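SusD superfamily protein (Bacteroides fragilis NCTC 9343, PDB 3NQP) probably binds glycans at the outer membrane as a SusD-type lipoprotein, helping a partner transporter take them up. Local coordinates at residues Y211-K216 against D455-T460; D249-V254 against D331-A336; T356-N361 against F446-Q451; D430-E435 against M459-G464. One frame throughout, in Å; residues are numbered along the deposited sequence.

Contact 1: Y211-K216 against D455-T460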
loop_
_atom_site.group_PDB
_atom_site.type_symbol
_atom_site.label_atom_id
_atom_site.label_comp_id
_atom_site.label_asym_id
_atom_site.label_seq_id
_atom_site.Cartn_x
_atom_site.Cartn_y
_atom_site.Cartn_z
ATOM N N TYR A 211 -2.722 -6.884 13.665
ATOM C CA TYR A 211 -2.557 -8.116 14.438
ATOM C C TYR A 211 -1.725 -9.218 13.723
ATOM O O TYR A 211 -0.931 -9.926 14.362
ATOM C CB TYR A 211 -3.909 -8.639 14.963
ATOM C CG TYR A 211 -4.400 -7.847 16.161
ATOM C CD1 TYR A 211 -5.098 -6.654 15.976
ATOM C CD2 TYR A 211 -4.150 -8.265 17.430
ATOM C CE1 TYR A 211 -5.538 -5.925 17.011
ATOM C CE2 TYR A 211 -4.578 -7.521 18.537
ATOM C CZ TYR A 211 -5.266 -6.350 18.319
ATOM O OH TYR A 211 -5.694 -5.592 19.365
ATOM N N LEU A 212 -1.819 -9.338 12.404
ATOM C CA LEU A 212 -0.885 -10.203 11.728
ATOM C C LEU A 212 0.559 -9.734 11.906
ATOM O O LEU A 212 1.462 -10.524 12.170
ATOM C CB LEU A 212 -1.150 -10.281 10.209
ATOM C CG LEU A 212 -0.190 -11.225 9.484
ATOM C CD1 LEU A 212 -0.192 -12.695 10.012
ATOM C CD2 LEU A 212 -0.543 -11.167 7.962
ATOM N N TRP A 213 0.779 -8.452 11.683
ATOM C CA TRP A 213 2.102 -7.861 11.856
ATOM C C TRP A 213 2.651 -8.155 13.261
ATOM O O TRP A 213 3.746 -8.702 13.380
ATOM C CB TRP A 213 2.064 -6.359 11.596
ATOM C CG TRP A 213 3.360 -5.717 11.761
ATOM C CD1 TRP A 213 4.007 -5.463 12.977
ATOM C CD2 TRP A 213 4.265 -5.279 10.728
ATOM N NE1 TRP A 213 5.228 -4.877 12.732
ATOM C CE2 TRP A 213 5.412 -4.757 11.375
ATOM C CE3 TRP A 213 4.212 -5.254 9.318
ATOM C CZ2 TRP A 213 6.488 -4.224 10.665
ATOM C CZ3 TRP A 213 5.283 -4.712 8.629
ATOM C CH2 TRP A 213 6.398 -4.199 9.306
ATOM N N THR A 214 1.888 -7.853 14.307
ATOM C CA THR A 214 2.425 -8.055 15.668
ATOM C C THR A 214 2.558 -9.541 16.009
ATOM O O THR A 214 3.361 -9.892 16.874
ATOM C CB THR A 214 1.640 -7.276 16.743
ATOM O OG1 THR A 214 0.272 -7.666 16.705
ATOM C CG2 THR A 214 1.728 -5.746 16.454
ATOM N N SER A 215 1.802 -10.405 15.320
ATOM C CA SER A 215 1.986 -11.843 15.462
ATOM C C SER A 215 3.406 -12.313 15.072
ATOM O O SER A 215 3.938 -13.242 15.680
ATOM C CB SER A 215 0.985 -12.620 14.604
ATOM O OG SER A 215 -0.362 -12.429 15.014
ATOM N N LYS A 216 3.997 -11.652 14.077
ATOM C CA LYS A 216 5.192 -12.111 13.421
ATOM C C LYS A 216 6.464 -11.272 13.576
ATOM O O LYS A 216 7.571 -11.798 13.430
ATOM C CB LYS A 216 4.889 -12.290 11.916
ATOM C CG LYS A 216 3.969 -13.467 11.686
ATOM C CD LYS A 216 3.627 -13.635 10.164
ATOM C CE LYS A 216 4.788 -14.108 9.340
ATOM N NZ LYS A 216 4.234 -14.664 8.026
ATOM N N ASP A 455 5.535 -6.540 3.163
ATOM C CA ASP A 455 5.660 -7.998 2.986
ATOM C C ASP A 455 7.079 -8.509 3.294
ATOM O O ASP A 455 7.211 -9.555 3.932
ATOM C CB ASP A 455 5.245 -8.394 1.566
ATOM C CG ASP A 455 3.768 -8.122 1.284
ATOM O OD1 ASP A 455 2.967 -7.963 2.223
ATOM O OD2 ASP A 455 3.394 -8.041 0.089
ATOM N N LEU A 456 8.110 -7.749 2.859
ATOM C CA LEU A 456 9.504 -8.099 3.112
ATOM C C LEU A 456 9.884 -7.973 4.569
ATOM O O LEU A 456 10.686 -8.778 5.074
ATOM C CB LEU A 456 10.462 -7.253 2.280
ATOM C CG LEU A 456 10.374 -7.500 0.764
ATOM C CD1 LEU A 456 11.124 -6.324 0.048
ATOM C CD2 LEU A 456 10.985 -8.873 0.366
ATOM N N ARG A 457 9.326 -6.982 5.257
ATOM C CA ARG A 457 9.559 -6.841 6.701
ATOM C C ARG A 457 8.888 -7.974 7.496
ATOM O O ARG A 457 9.419 -8.430 8.495
ATOM C CB ARG A 457 8.974 -5.517 7.237
ATOM C CG ARG A 457 9.734 -4.254 6.840
ATOM C CD ARG A 457 10.944 -3.932 7.667
ATOM N NE ARG A 457 10.760 -4.093 9.123
ATOM C CZ ARG A 457 10.129 -3.259 9.927
ATOM N NH1 ARG A 457 9.578 -2.172 9.470
ATOM N NH2 ARG A 457 10.042 -3.529 11.210
ATOM N N ARG A 458 7.736 -8.430 7.021
ATOM C CA ARG A 458 6.819 -9.217 7.823
ATOM C C ARG A 458 6.917 -10.694 7.570
ATOM O O ARG A 458 6.938 -11.481 8.508
ATOM C CB ARG A 458 5.387 -8.754 7.569
ATOM C CG ARG A 458 4.308 -9.293 8.536
ATOM C CD ARG A 458 2.889 -9.013 8.010
ATOM N NE ARG A 458 2.684 -9.640 6.727
ATOM C CZ ARG A 458 2.689 -9.024 5.532
ATOM N NH1 ARG A 458 2.833 -7.692 5.396
ATOM N NH2 ARG A 458 2.578 -9.760 4.449
HETATM N N MSE A 459 7.007 -11.073 6.294
HETATM C CA MSE A 459 7.064 -12.481 5.946
HETATM C C MSE A 459 8.452 -13.027 6.275
HETATM O O MSE A 459 9.455 -12.305 6.303
HETATM C CB MSE A 459 6.688 -12.702 4.465
HETATM C CG MSE A 459 5.306 -12.149 4.153
HETATM SE SE MSE A 459 4.706 -12.511 2.385
HETATM C CE MSE A 459 3.936 -14.240 2.694
ATOM N N THR A 460 8.473 -14.314 6.586
ATOM C CA THR A 460 9.662 -14.995 7.076
ATOM C C THR A 460 9.970 -16.239 6.237
ATOM O O THR A 460 9.067 -16.850 5.638
ATOM C CB THR A 460 9.494 -15.417 8.549
ATOM O OG1 THR A 460 8.369 -16.300 8.689
ATOM C CG2 THR A 460 9.294 -14.188 9.495
#

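Contact 2: D249-V254 against D331-A336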
loop_
_atom_site.group_PDB
_atom_site.type_symbol
_atom_site.label_atom_id
_atom_site.label_comp_id
_atom_site.label_asym_id
_atom_site.label_seq_id
_atom_site.Cartn_x
_atom_site.Cartn_y
_atom_site.Cartn_z
ATOM N N ASP A 249 -14.860 -10.118 -11.745
ATOM C CA ASP A 249 -14.348 -11.033 -12.760
ATOM C C ASP A 249 -13.166 -10.466 -13.538
ATOM O O ASP A 249 -12.310 -11.224 -13.942
ATOM C CB ASP A 249 -15.408 -11.369 -13.785
ATOM C CG ASP A 249 -16.462 -12.332 -13.263
ATOM O OD1 ASP A 249 -16.268 -13.033 -12.236
ATOM O OD2 ASP A 249 -17.502 -12.367 -13.920
ATOM N N ASP A 250 -13.156 -9.160 -13.803
ATOM C CA ASP A 250 -12.103 -8.535 -14.636
ATOM C C ASP A 250 -11.189 -7.669 -13.754
ATOM O O ASP A 250 -11.622 -6.703 -13.178
ATOM C CB ASP A 250 -12.768 -7.697 -15.709
ATOM C CG ASP A 250 -11.782 -7.082 -16.706
ATOM O OD1 ASP A 250 -10.786 -6.461 -16.288
ATOM O OD2 ASP A 250 -12.055 -7.131 -17.927
ATOM N N PHE A 251 -9.927 -8.049 -13.661
ATOM C CA PHE A 251 -8.939 -7.311 -12.934
ATOM C C PHE A 251 -8.908 -5.832 -13.283
ATOM O O PHE A 251 -8.853 -4.999 -12.379
ATOM C CB PHE A 251 -7.572 -7.936 -13.184
ATOM C CG PHE A 251 -6.428 -7.324 -12.371
ATOM C CD1 PHE A 251 -6.247 -7.647 -11.058
ATOM C CD2 PHE A 251 -5.503 -6.466 -12.984
ATOM C CE1 PHE A 251 -5.145 -7.152 -10.349
ATOM C CE2 PHE A 251 -4.396 -5.953 -12.271
ATOM C CZ PHE A 251 -4.245 -6.278 -10.955
ATOM N N SER A 252 -8.971 -5.483 -14.565
ATOM C CA SER A 252 -8.837 -4.064 -14.933
ATOM C C SER A 252 -10.011 -3.240 -14.405
ATOM O O SER A 252 -9.856 -2.069 -14.150
ATOM C CB SER A 252 -8.720 -3.853 -16.444
ATOM O OG SER A 252 -9.899 -4.285 -17.095
ATOM N N GLN A 253 -11.179 -3.862 -14.253
ATOM C CA GLN A 253 -12.380 -3.149 -13.792
ATOM C C GLN A 253 -12.233 -2.762 -12.342
ATOM O O GLN A 253 -13.010 -1.927 -11.837
ATOM C CB GLN A 253 -13.624 -4.039 -13.947
ATOM C CG GLN A 253 -14.137 -4.149 -15.394
ATOM C CD GLN A 253 -14.802 -2.860 -15.819
ATOM O OE1 GLN A 253 -14.137 -1.913 -16.182
ATOM N NE2 GLN A 253 -16.129 -2.816 -15.733
ATOM N N VAL A 254 -11.313 -3.432 -11.638
ATOM C CA VAL A 254 -11.101 -3.103 -10.238
ATOM C C VAL A 254 -10.683 -1.633 -10.142
ATOM O O VAL A 254 -11.134 -0.929 -9.241
ATOM C CB VAL A 254 -10.110 -4.083 -9.543
ATOM C CG1 VAL A 254 -9.709 -3.538 -8.139
ATOM C CG2 VAL A 254 -10.735 -5.526 -9.487
ATOM N N ASP A 331 -1.766 -14.280 -18.003
ATOM C CA ASP A 331 -2.170 -13.560 -16.781
ATOM C C ASP A 331 -2.612 -12.154 -17.235
ATOM O O ASP A 331 -1.795 -11.351 -17.667
ATOM C CB ASP A 331 -0.969 -13.503 -15.835
ATOM C CG ASP A 331 -1.248 -12.887 -14.489
ATOM O OD1 ASP A 331 -2.175 -12.060 -14.356
ATOM O OD2 ASP A 331 -0.486 -13.222 -13.545
ATOM N N THR A 332 -3.906 -11.862 -17.095
ATOM C CA THR A 332 -4.489 -10.572 -17.521
ATOM C C THR A 332 -3.897 -9.397 -16.734
ATOM O O THR A 332 -3.939 -8.282 -17.208
ATOM C CB THR A 332 -6.017 -10.545 -17.334
ATOM O OG1 THR A 332 -6.338 -10.687 -15.937
ATOM C CG2 THR A 332 -6.682 -11.716 -18.112
ATOM N N ARG A 333 -3.309 -9.633 -15.563
ATOM C CA ARG A 333 -2.689 -8.527 -14.805
ATOM C C ARG A 333 -1.493 -7.941 -15.554
ATOM O O ARG A 333 -1.108 -6.791 -15.315
ATOM C CB ARG A 333 -2.250 -8.979 -13.423
ATOM C CG ARG A 333 -3.392 -9.487 -12.545
ATOM C CD ARG A 333 -2.895 -10.019 -11.235
ATOM N NE ARG A 333 -2.204 -11.286 -11.416
ATOM C CZ ARG A 333 -2.017 -12.198 -10.473
ATOM N NH1 ARG A 333 -2.418 -11.990 -9.217
ATOM N NH2 ARG A 333 -1.400 -13.317 -10.775
ATOM N N LYS A 334 -0.879 -8.736 -16.420
ATOM C CA LYS A 334 0.353 -8.310 -17.114
ATOM C C LYS A 334 0.115 -7.030 -17.925
ATOM O O LYS A 334 0.728 -5.965 -17.663
ATOM C CB LYS A 334 0.916 -9.452 -17.970
ATOM C CG LYS A 334 2.277 -9.158 -18.602
ATOM C CD LYS A 334 2.837 -10.420 -19.315
ATOM C CE LYS A 334 4.253 -10.238 -19.836
ATOM N NZ LYS A 334 4.948 -11.547 -20.010
ATOM N N GLU A 335 -0.777 -7.120 -18.900
ATOM C CA GLU A 335 -1.071 -5.973 -19.774
ATOM C C GLU A 335 -2.041 -4.992 -19.118
ATOM O O GLU A 335 -2.060 -3.831 -19.477
ATOM C CB GLU A 335 -1.564 -6.446 -21.164
ATOM C CG GLU A 335 -0.564 -7.267 -21.844
ATOM C CD GLU A 335 0.726 -6.499 -22.124
ATOM O OE1 GLU A 335 0.679 -5.328 -22.644
ATOM O OE2 GLU A 335 1.782 -7.113 -21.838
ATOM N N ALA A 336 -2.795 -5.411 -18.098
ATOM C CA ALA A 336 -3.592 -4.437 -17.333
ATOM C C ALA A 336 -2.662 -3.499 -16.542
ATOM O O ALA A 336 -2.963 -2.321 -16.363
ATOM C CB ALA A 336 -4.547 -5.140 -16.397
HETATM O O HOH W 1 -8.886 -10.284 -15.347
#

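Contact 3: T356-N361 against F446-Q451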
loop_
_atom_site.group_PDB
_atom_site.type_symbol
_atom_site.label_atom_id
_atom_site.label_comp_id
_atom_site.label_asym_id
_atom_site.label_seq_id
_atom_site.Cartn_x
_atom_site.Cartn_y
_atom_site.Cartn_z
ATOM N N THR A 356 9.235 -0.560 -19.303
ATOM C CA THR A 356 7.885 -0.873 -18.972
ATOM C C THR A 356 7.308 0.371 -18.327
ATOM O O THR A 356 8.040 1.141 -17.721
ATOM C CB THR A 356 7.807 -2.100 -18.015
ATOM O OG1 THR A 356 8.475 -1.777 -16.793
ATOM C CG2 THR A 356 8.429 -3.360 -18.663
ATOM N N HIS A 357 5.979 0.519 -18.420
ATOM C CA HIS A 357 5.274 1.750 -18.135
ATOM C C HIS A 357 3.883 1.403 -17.563
ATOM O O HIS A 357 3.187 0.534 -18.082
ATOM C CB HIS A 357 5.165 2.561 -19.449
ATOM C CG HIS A 357 6.437 2.606 -20.238
ATOM N ND1 HIS A 357 7.370 3.607 -20.082
ATOM C CD2 HIS A 357 6.932 1.776 -21.199
ATOM C CE1 HIS A 357 8.398 3.377 -20.891
ATOM N NE2 HIS A 357 8.143 2.287 -21.598
ATOM N N VAL A 358 3.519 2.008 -16.429
ATOM C CA VAL A 358 2.402 1.501 -15.662
ATOM C C VAL A 358 1.120 2.195 -16.067
ATOM O O VAL A 358 0.979 3.431 -15.909
ATOM C CB VAL A 358 2.649 1.648 -14.110
ATOM C CG1 VAL A 358 1.423 1.152 -13.330
ATOM C CG2 VAL A 358 3.922 0.842 -13.704
ATOM N N ARG A 359 0.176 1.396 -16.585
ATOM C CA ARG A 359 -1.131 1.881 -16.977
ATOM C C ARG A 359 -2.269 1.307 -16.107
ATOM O O ARG A 359 -3.442 1.375 -16.487
ATOM C CB ARG A 359 -1.375 1.542 -18.451
ATOM C CG ARG A 359 -1.307 0.069 -18.755
ATOM C CD ARG A 359 -1.905 -0.216 -20.144
ATOM N NE ARG A 359 -1.344 -1.441 -20.684
ATOM C CZ ARG A 359 -1.303 -1.716 -21.986
ATOM N NH1 ARG A 359 -1.818 -0.836 -22.828
ATOM N NH2 ARG A 359 -0.745 -2.849 -22.433
ATOM N N LYS A 360 -1.907 0.778 -14.936
ATOM C CA LYS A 360 -2.837 0.106 -14.030
ATOM C C LYS A 360 -3.975 0.987 -13.577
ATOM O O LYS A 360 -5.103 0.506 -13.459
ATOM C CB LYS A 360 -2.089 -0.371 -12.778
ATOM C CG LYS A 360 -2.909 -1.325 -11.874
ATOM C CD LYS A 360 -2.027 -1.978 -10.803
ATOM C CE LYS A 360 -2.859 -2.778 -9.803
ATOM N NZ LYS A 360 -2.001 -3.612 -8.935
ATOM N N ASN A 361 -3.678 2.256 -13.301
ATOM C CA ASN A 361 -4.603 3.136 -12.557
ATOM C C ASN A 361 -4.349 4.614 -12.927
ATOM O O ASN A 361 -4.083 5.448 -12.086
ATOM C CB ASN A 361 -4.446 2.857 -11.050
ATOM C CG ASN A 361 -5.462 3.571 -10.187
ATOM O OD1 ASN A 361 -6.627 3.746 -10.579
ATOM N ND2 ASN A 361 -5.039 3.934 -8.966
ATOM N N PHE A 446 -0.550 -6.652 -6.510
ATOM C CA PHE A 446 -0.540 -5.343 -5.855
ATOM C C PHE A 446 0.583 -4.371 -6.292
ATOM O O PHE A 446 1.046 -3.528 -5.529
ATOM C CB PHE A 446 -0.471 -5.552 -4.362
ATOM C CG PHE A 446 -1.623 -6.254 -3.806
ATOM C CD1 PHE A 446 -2.893 -5.686 -3.860
ATOM C CD2 PHE A 446 -1.483 -7.510 -3.212
ATOM C CE1 PHE A 446 -3.981 -6.365 -3.358
ATOM C CE2 PHE A 446 -2.579 -8.166 -2.696
ATOM C CZ PHE A 446 -3.828 -7.590 -2.780
ATOM N N ILE A 447 0.982 -4.477 -7.537
ATOM C CA ILE A 447 1.859 -3.477 -8.152
ATOM C C ILE A 447 1.225 -2.096 -7.988
ATOM O O ILE A 447 0.076 -1.879 -8.359
ATOM C CB ILE A 447 2.146 -3.814 -9.637
ATOM C CG1 ILE A 447 3.081 -5.044 -9.711
ATOM C CG2 ILE A 447 2.823 -2.609 -10.358
ATOM C CD1 ILE A 447 3.363 -5.558 -11.087
ATOM N N GLN A 448 1.987 -1.188 -7.373
ATOM C CA GLN A 448 1.606 0.187 -7.202
ATOM C C GLN A 448 0.509 0.351 -6.139
ATOM O O GLN A 448 -0.179 1.343 -6.147
ATOM C CB GLN A 448 1.172 0.817 -8.530
ATOM C CG GLN A 448 1.375 2.312 -8.579
ATOM C CD GLN A 448 0.860 2.915 -9.854
ATOM O OE1 GLN A 448 -0.341 2.888 -10.119
ATOM N NE2 GLN A 448 1.771 3.511 -10.639
ATOM N N GLU A 449 0.381 -0.650 -5.258
ATOM C CA GLU A 449 -0.626 -0.694 -4.184
ATOM C C GLU A 449 0.024 -0.898 -2.800
ATOM O O GLU A 449 -0.659 -1.170 -1.819
ATOM C CB GLU A 449 -1.673 -1.758 -4.495
ATOM C CG GLU A 449 -2.692 -1.370 -5.535
ATOM C CD GLU A 449 -3.712 -2.453 -5.711
ATOM O OE1 GLU A 449 -3.414 -3.408 -6.509
ATOM O OE2 GLU A 449 -4.784 -2.372 -5.031
ATOM N N GLY A 450 1.332 -0.669 -2.711
ATOM C CA GLY A 450 1.965 -0.342 -1.433
ATOM C C GLY A 450 2.172 -1.493 -0.452
ATOM O O GLY A 450 2.121 -1.290 0.768
ATOM N N GLN A 451 2.390 -2.697 -0.966
ATOM C CA GLN A 451 2.567 -3.837 -0.090
ATOM C C GLN A 451 4.003 -4.395 0.091
ATOM O O GLN A 451 4.342 -4.932 1.180
ATOM C CB GLN A 451 1.685 -4.975 -0.566
ATOM C CG GLN A 451 0.185 -4.648 -0.626
ATOM C CD GLN A 451 -0.392 -4.331 0.714
ATOM O OE1 GLN A 451 -0.370 -5.150 1.641
ATOM N NE2 GLN A 451 -0.891 -3.099 0.854
HETATM O O HOH W 2 1.033 4.816 -13.508
HETATM O O HOH W 3 -2.348 3.619 -8.283
HETATM O O HOH W 4 -1.290 3.526 -12.425
#

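Contact 4: D430-E435 against M459-G464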
loop_
_atom_site.group_PDB
_atom_site.type_symbol
_atom_site.label_atom_id
_atom_site.label_comp_id
_atom_site.label_asym_id
_atom_site.label_seq_id
_atom_site.Cartn_x
_atom_site.Cartn_y
_atom_site.Cartn_z
ATOM N N ASP A 430 5.586 -27.471 2.857
ATOM C CA ASP A 430 6.763 -26.674 2.958
ATOM C C ASP A 430 6.399 -25.215 3.208
ATOM O O ASP A 430 5.888 -24.489 2.297
ATOM C CB ASP A 430 7.574 -26.795 1.671
ATOM C CG ASP A 430 8.943 -26.149 1.799
ATOM O OD1 ASP A 430 9.150 -25.052 1.257
ATOM O OD2 ASP A 430 9.783 -26.724 2.476
ATOM N N PHE A 431 6.697 -24.773 4.435
ATOM C CA PHE A 431 6.404 -23.414 4.850
ATOM C C PHE A 431 7.016 -22.400 3.894
ATOM O O PHE A 431 6.365 -21.428 3.506
ATOM C CB PHE A 431 6.916 -23.139 6.268
ATOM C CG PHE A 431 6.587 -21.757 6.765
ATOM C CD1 PHE A 431 7.388 -20.663 6.414
ATOM C CD2 PHE A 431 5.492 -21.545 7.591
ATOM C CE1 PHE A 431 7.081 -19.370 6.842
ATOM C CE2 PHE A 431 5.181 -20.232 8.034
ATOM C CZ PHE A 431 5.996 -19.151 7.653
ATOM N N THR A 432 8.258 -22.630 3.492
ATOM C CA THR A 432 8.979 -21.664 2.668
ATOM C C THR A 432 8.287 -21.527 1.313
ATOM O O THR A 432 8.117 -20.428 0.773
ATOM C CB THR A 432 10.448 -22.073 2.456
ATOM O OG1 THR A 432 11.128 -22.145 3.731
ATOM C CG2 THR A 432 11.188 -21.035 1.585
ATOM N N THR A 433 7.907 -22.656 0.736
ATOM C CA THR A 433 7.322 -22.612 -0.630
ATOM C C THR A 433 6.016 -21.811 -0.552
ATOM O O THR A 433 5.740 -20.988 -1.412
ATOM C CB THR A 433 7.078 -24.017 -1.151
ATOM O OG1 THR A 433 8.309 -24.720 -1.111
ATOM C CG2 THR A 433 6.509 -24.040 -2.642
ATOM N N ASN A 434 5.210 -22.071 0.484
ATOM C CA ASN A 434 3.974 -21.362 0.722
ATOM C C ASN A 434 4.191 -19.865 0.948
ATOM O O ASN A 434 3.507 -19.044 0.340
ATOM C CB ASN A 434 3.240 -21.902 1.946
ATOM C CG ASN A 434 2.547 -23.250 1.702
ATOM O OD1 ASN A 434 2.089 -23.570 0.588
ATOM N ND2 ASN A 434 2.471 -24.042 2.758
ATOM N N GLU A 435 5.093 -19.494 1.858
ATOM C CA GLU A 435 5.350 -18.054 2.132
ATOM C C GLU A 435 5.775 -17.329 0.857
ATOM O O GLU A 435 5.280 -16.243 0.544
ATOM C CB GLU A 435 6.425 -17.891 3.212
ATOM C CG GLU A 435 6.428 -16.552 3.852
ATOM C CD GLU A 435 5.469 -16.451 5.035
ATOM O OE1 GLU A 435 4.463 -17.196 5.093
ATOM O OE2 GLU A 435 5.724 -15.618 5.921
HETATM N N MSE A 459 7.007 -11.073 6.294
HETATM C CA MSE A 459 7.064 -12.481 5.946
HETATM C C MSE A 459 8.452 -13.027 6.275
HETATM O O MSE A 459 9.455 -12.305 6.303
HETATM C CB MSE A 459 6.688 -12.702 4.465
HETATM C CG MSE A 459 5.306 -12.149 4.153
HETATM SE SE MSE A 459 4.706 -12.511 2.385
HETATM C CE MSE A 459 3.936 -14.240 2.694
ATOM N N THR A 460 8.473 -14.314 6.586
ATOM C CA THR A 460 9.662 -14.995 7.076
ATOM C C THR A 460 9.970 -16.239 6.237
ATOM O O THR A 460 9.067 -16.850 5.638
ATOM C CB THR A 460 9.494 -15.417 8.549
ATOM O OG1 THR A 460 8.369 -16.300 8.689
ATOM C CG2 THR A 460 9.294 -14.188 9.495
ATOM N N LEU A 461 11.230 -16.660 6.219
ATOM C CA LEU A 461 11.619 -17.720 5.313
ATOM C C LEU A 461 11.070 -19.059 5.839
ATOM O O LEU A 461 10.725 -19.943 5.062
ATOM C CB LEU A 461 13.138 -17.746 5.177
ATOM C CG LEU A 461 13.721 -18.635 4.084
ATOM C CD1 LEU A 461 13.385 -17.984 2.690
ATOM C CD2 LEU A 461 15.240 -18.840 4.357
ATOM N N THR A 462 11.054 -19.191 7.174
ATOM C CA THR A 462 10.522 -20.334 7.874
ATOM C C THR A 462 9.681 -19.833 9.054
ATOM O O THR A 462 9.759 -18.654 9.412
ATOM C CB THR A 462 11.631 -21.250 8.417
ATOM O OG1 THR A 462 12.529 -20.501 9.220
ATOM C CG2 THR A 462 12.410 -21.898 7.281
ATOM N N LYS A 463 8.853 -20.725 9.621
ATOM C CA LYS A 463 7.991 -20.353 10.720
ATOM C C LYS A 463 8.887 -19.903 11.831
ATOM O O LYS A 463 9.756 -20.621 12.227
ATOM C CB LYS A 463 7.148 -21.529 11.204
ATOM C CG LYS A 463 6.108 -21.120 12.275
ATOM C CD LYS A 463 5.155 -22.268 12.540
ATOM C CE LYS A 463 4.221 -21.950 13.693
ATOM N NZ LYS A 463 4.884 -22.106 14.995
ATOM N N GLY A 464 8.653 -18.710 12.347
ATOM C CA GLY A 464 9.487 -18.171 13.406
ATOM C C GLY A 464 10.868 -17.730 12.966
ATOM O O GLY A 464 11.679 -17.406 13.827
#

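Contact 1: Y211-K216 against D455-T460
Trp213, Leu212 and Lys216 of helix 200-216 pack against Arg457 and Arg458 of helix 452-458 in a buried helix-helix contact. No hydrogen bond crosses it; an indole, a leucine and a lysine lie on two arginine side chains and the Arg458 carbonyl. The indole's six-membered ring meets both arginines obliquely through their CB atoms. Its CH2 lies 3.6 Å from Arg457 CB. The bent Arg457 chain brings one guanidinium face over Trp213 CZ2, the two planes 85° apart. This is a perpendicular meeting, not a flat stack. Arg458 CB and CG lie near Trp213 CE3, and Leu212 CD2 sits 3.8 Å from Arg458 NE. Arg458 turns back at chi3 (60°) and grips Asp455 OD1 end-on with NH1 and NH2, NH2 at 2.9 Å. Lys216 CE lies 3.5 Å from the carbonyl O of Arg458. The carboxylates of Glu435 and Glu391 take the Lys216 ammonium, and Glu391 also pairs with Arg458. Helix 382-396 thus meets both segments, helix 228-241 touches Leu212, and helix 431-445 packs on Met459.

Contact 2: D249-V254 against D331-A336
Phe251 and Arg333 approach to 6.6 Å between their CA atoms, and Ser252 and Ala336 to 5.8 Å. Both segments lead into short helices. Asp250 is the N-cap of the weakly bonded helix 251-255, and Asp331 OD1 accepts from Arg333 N in the turn leading into the second helix. The main contact is a CH-pi interaction. Arg333 CG stands 3.4 Å from the centroid of the Phe251 ring, 1° off the ring normal. Phe251 CG is anti to its own N (chi1 -175°), which sends the ring across to the arginine. Ala336 CB meets the edge of the same ring, 3.8 Å from CD2. A water links Phe251 N to Thr332 OG1, which also bonds to Ala413 O. Beyond the ring, Arg333 grips Asp331 side-on: NE goes to OD1, and NH2 to OD2 at 2.9 Å. Glu445 and Glu441 of helix 431-445 bind the guanidinium too. The arginine serves two ends: its methylenes cover one face of the ring, while three carboxylates probably balance its charge and hold its direction.

Contact 3: T356-N361 against F446-Q451
Lys360 NZ makes the strongest polar links here, to Glu449 and to the backbone of Ile447. In the salt bridge Lys360 NZ lies 2.8 Å from Glu449 OE1 and meets it on the anti side, 23° out of the carboxylate plane. Lys360 NZ is also 2.8 Å from Ile447 O, and this bond lies in the carbonyl plane on a lone pair, with a C=O...N angle of 131°. Glu445 O is a further acceptor, so three oxygens hold the ammonium group. The Lys360 chain is extended from CB to NZ and crosses the Glu449 chain at about a right angle. Arg381 also pairs with Glu449 OE1, so this carboxylate oxygen serves two cations. The acceptor carbonyl belongs to the type II turn from Phe446 to Glu449, closed by Glu449 N to Phe446 O at 3.0 Å. Gln448 in that turn works mostly through water. Its OE1 accepts from two waters, one bound to Asn361 ND2 and the other weakly to Asn361 N. A third water joins its NE2 to Val358 O. Asn361 ND2 also bonds to Asp376 O. Val358 CG1 packs 3.6 Å from Gln448 NE2, the two side chains running in opposite directions. The contact ties the end of strand 351-358 to the turn between helices 431-445 and 452-458. Phe251 and Phe255 of helix 251-255 pack beside Lys360, while Phe338 of strand 338-344 touches Val358 and Ile447.

Contact 4: D430-E435 against M459-G464
Phe431 lays one ring face against the backbone at Lys463, whose N sits 3.4 Å above the plane and over the ring centre. Lys463 CB adds a CH-pi contact over the face, 23° off the ring normal. Thr460 O meets the ring edge instead, 3.4 Å from CE1. Phe431 CG lies opposite the backbone N (chi1 -178°), which carries the ring from the first turn of helix 431-445 to the loop after helix 452-458. One residue on, Thr432 OG1 donates to Leu461 O at 2.6 Å, tilted from the carbonyl plane. Thr432 CG2 touches Leu461 CD1. Glu435, a turn further along the helix, is bent at chi2 (87°) and crosses Met459 at a slant. Glu435 OE2 accepts Thr460 N at 3.1 Å, on the anti side. The terminal methyl of selenomethionine Met459 lies against the glutamate's CG and CD. Thr460 OG1 bonds to Thr462 O within the loop. Asp430 caps the helix through Thr433 N. Side-chain groups of the helix thus bind an irregular loop at two backbone points, Thr460 N and Leu461 O. Lys216 also pairs with Glu435 OE2, which probably stabilises the carboxylate as an anion and steadies it for the loop amide.

From the N terminus, 211-216 comes first, and its partner 455-460 closes contact 1 over a long loop. Contacts 2 and 3 both lie within that loop, in series: 249-254 pairs with 331-336 before 356-361 opens toward 446-451. These two touch in space, through a salt bridge of Glu335 with Arg359 and packing of Phe251 on Lys360. Contact 4 begins at 430-435, before contact 3 closes, and ends at 459-464, so the two cross. Contacts 1 and 4 share Met459 and Thr460 and meet through Lys216 and Glu435. Helix 431-445 and the segments after it thus connect helix 200-216 at one end with strand 351-358 at the other.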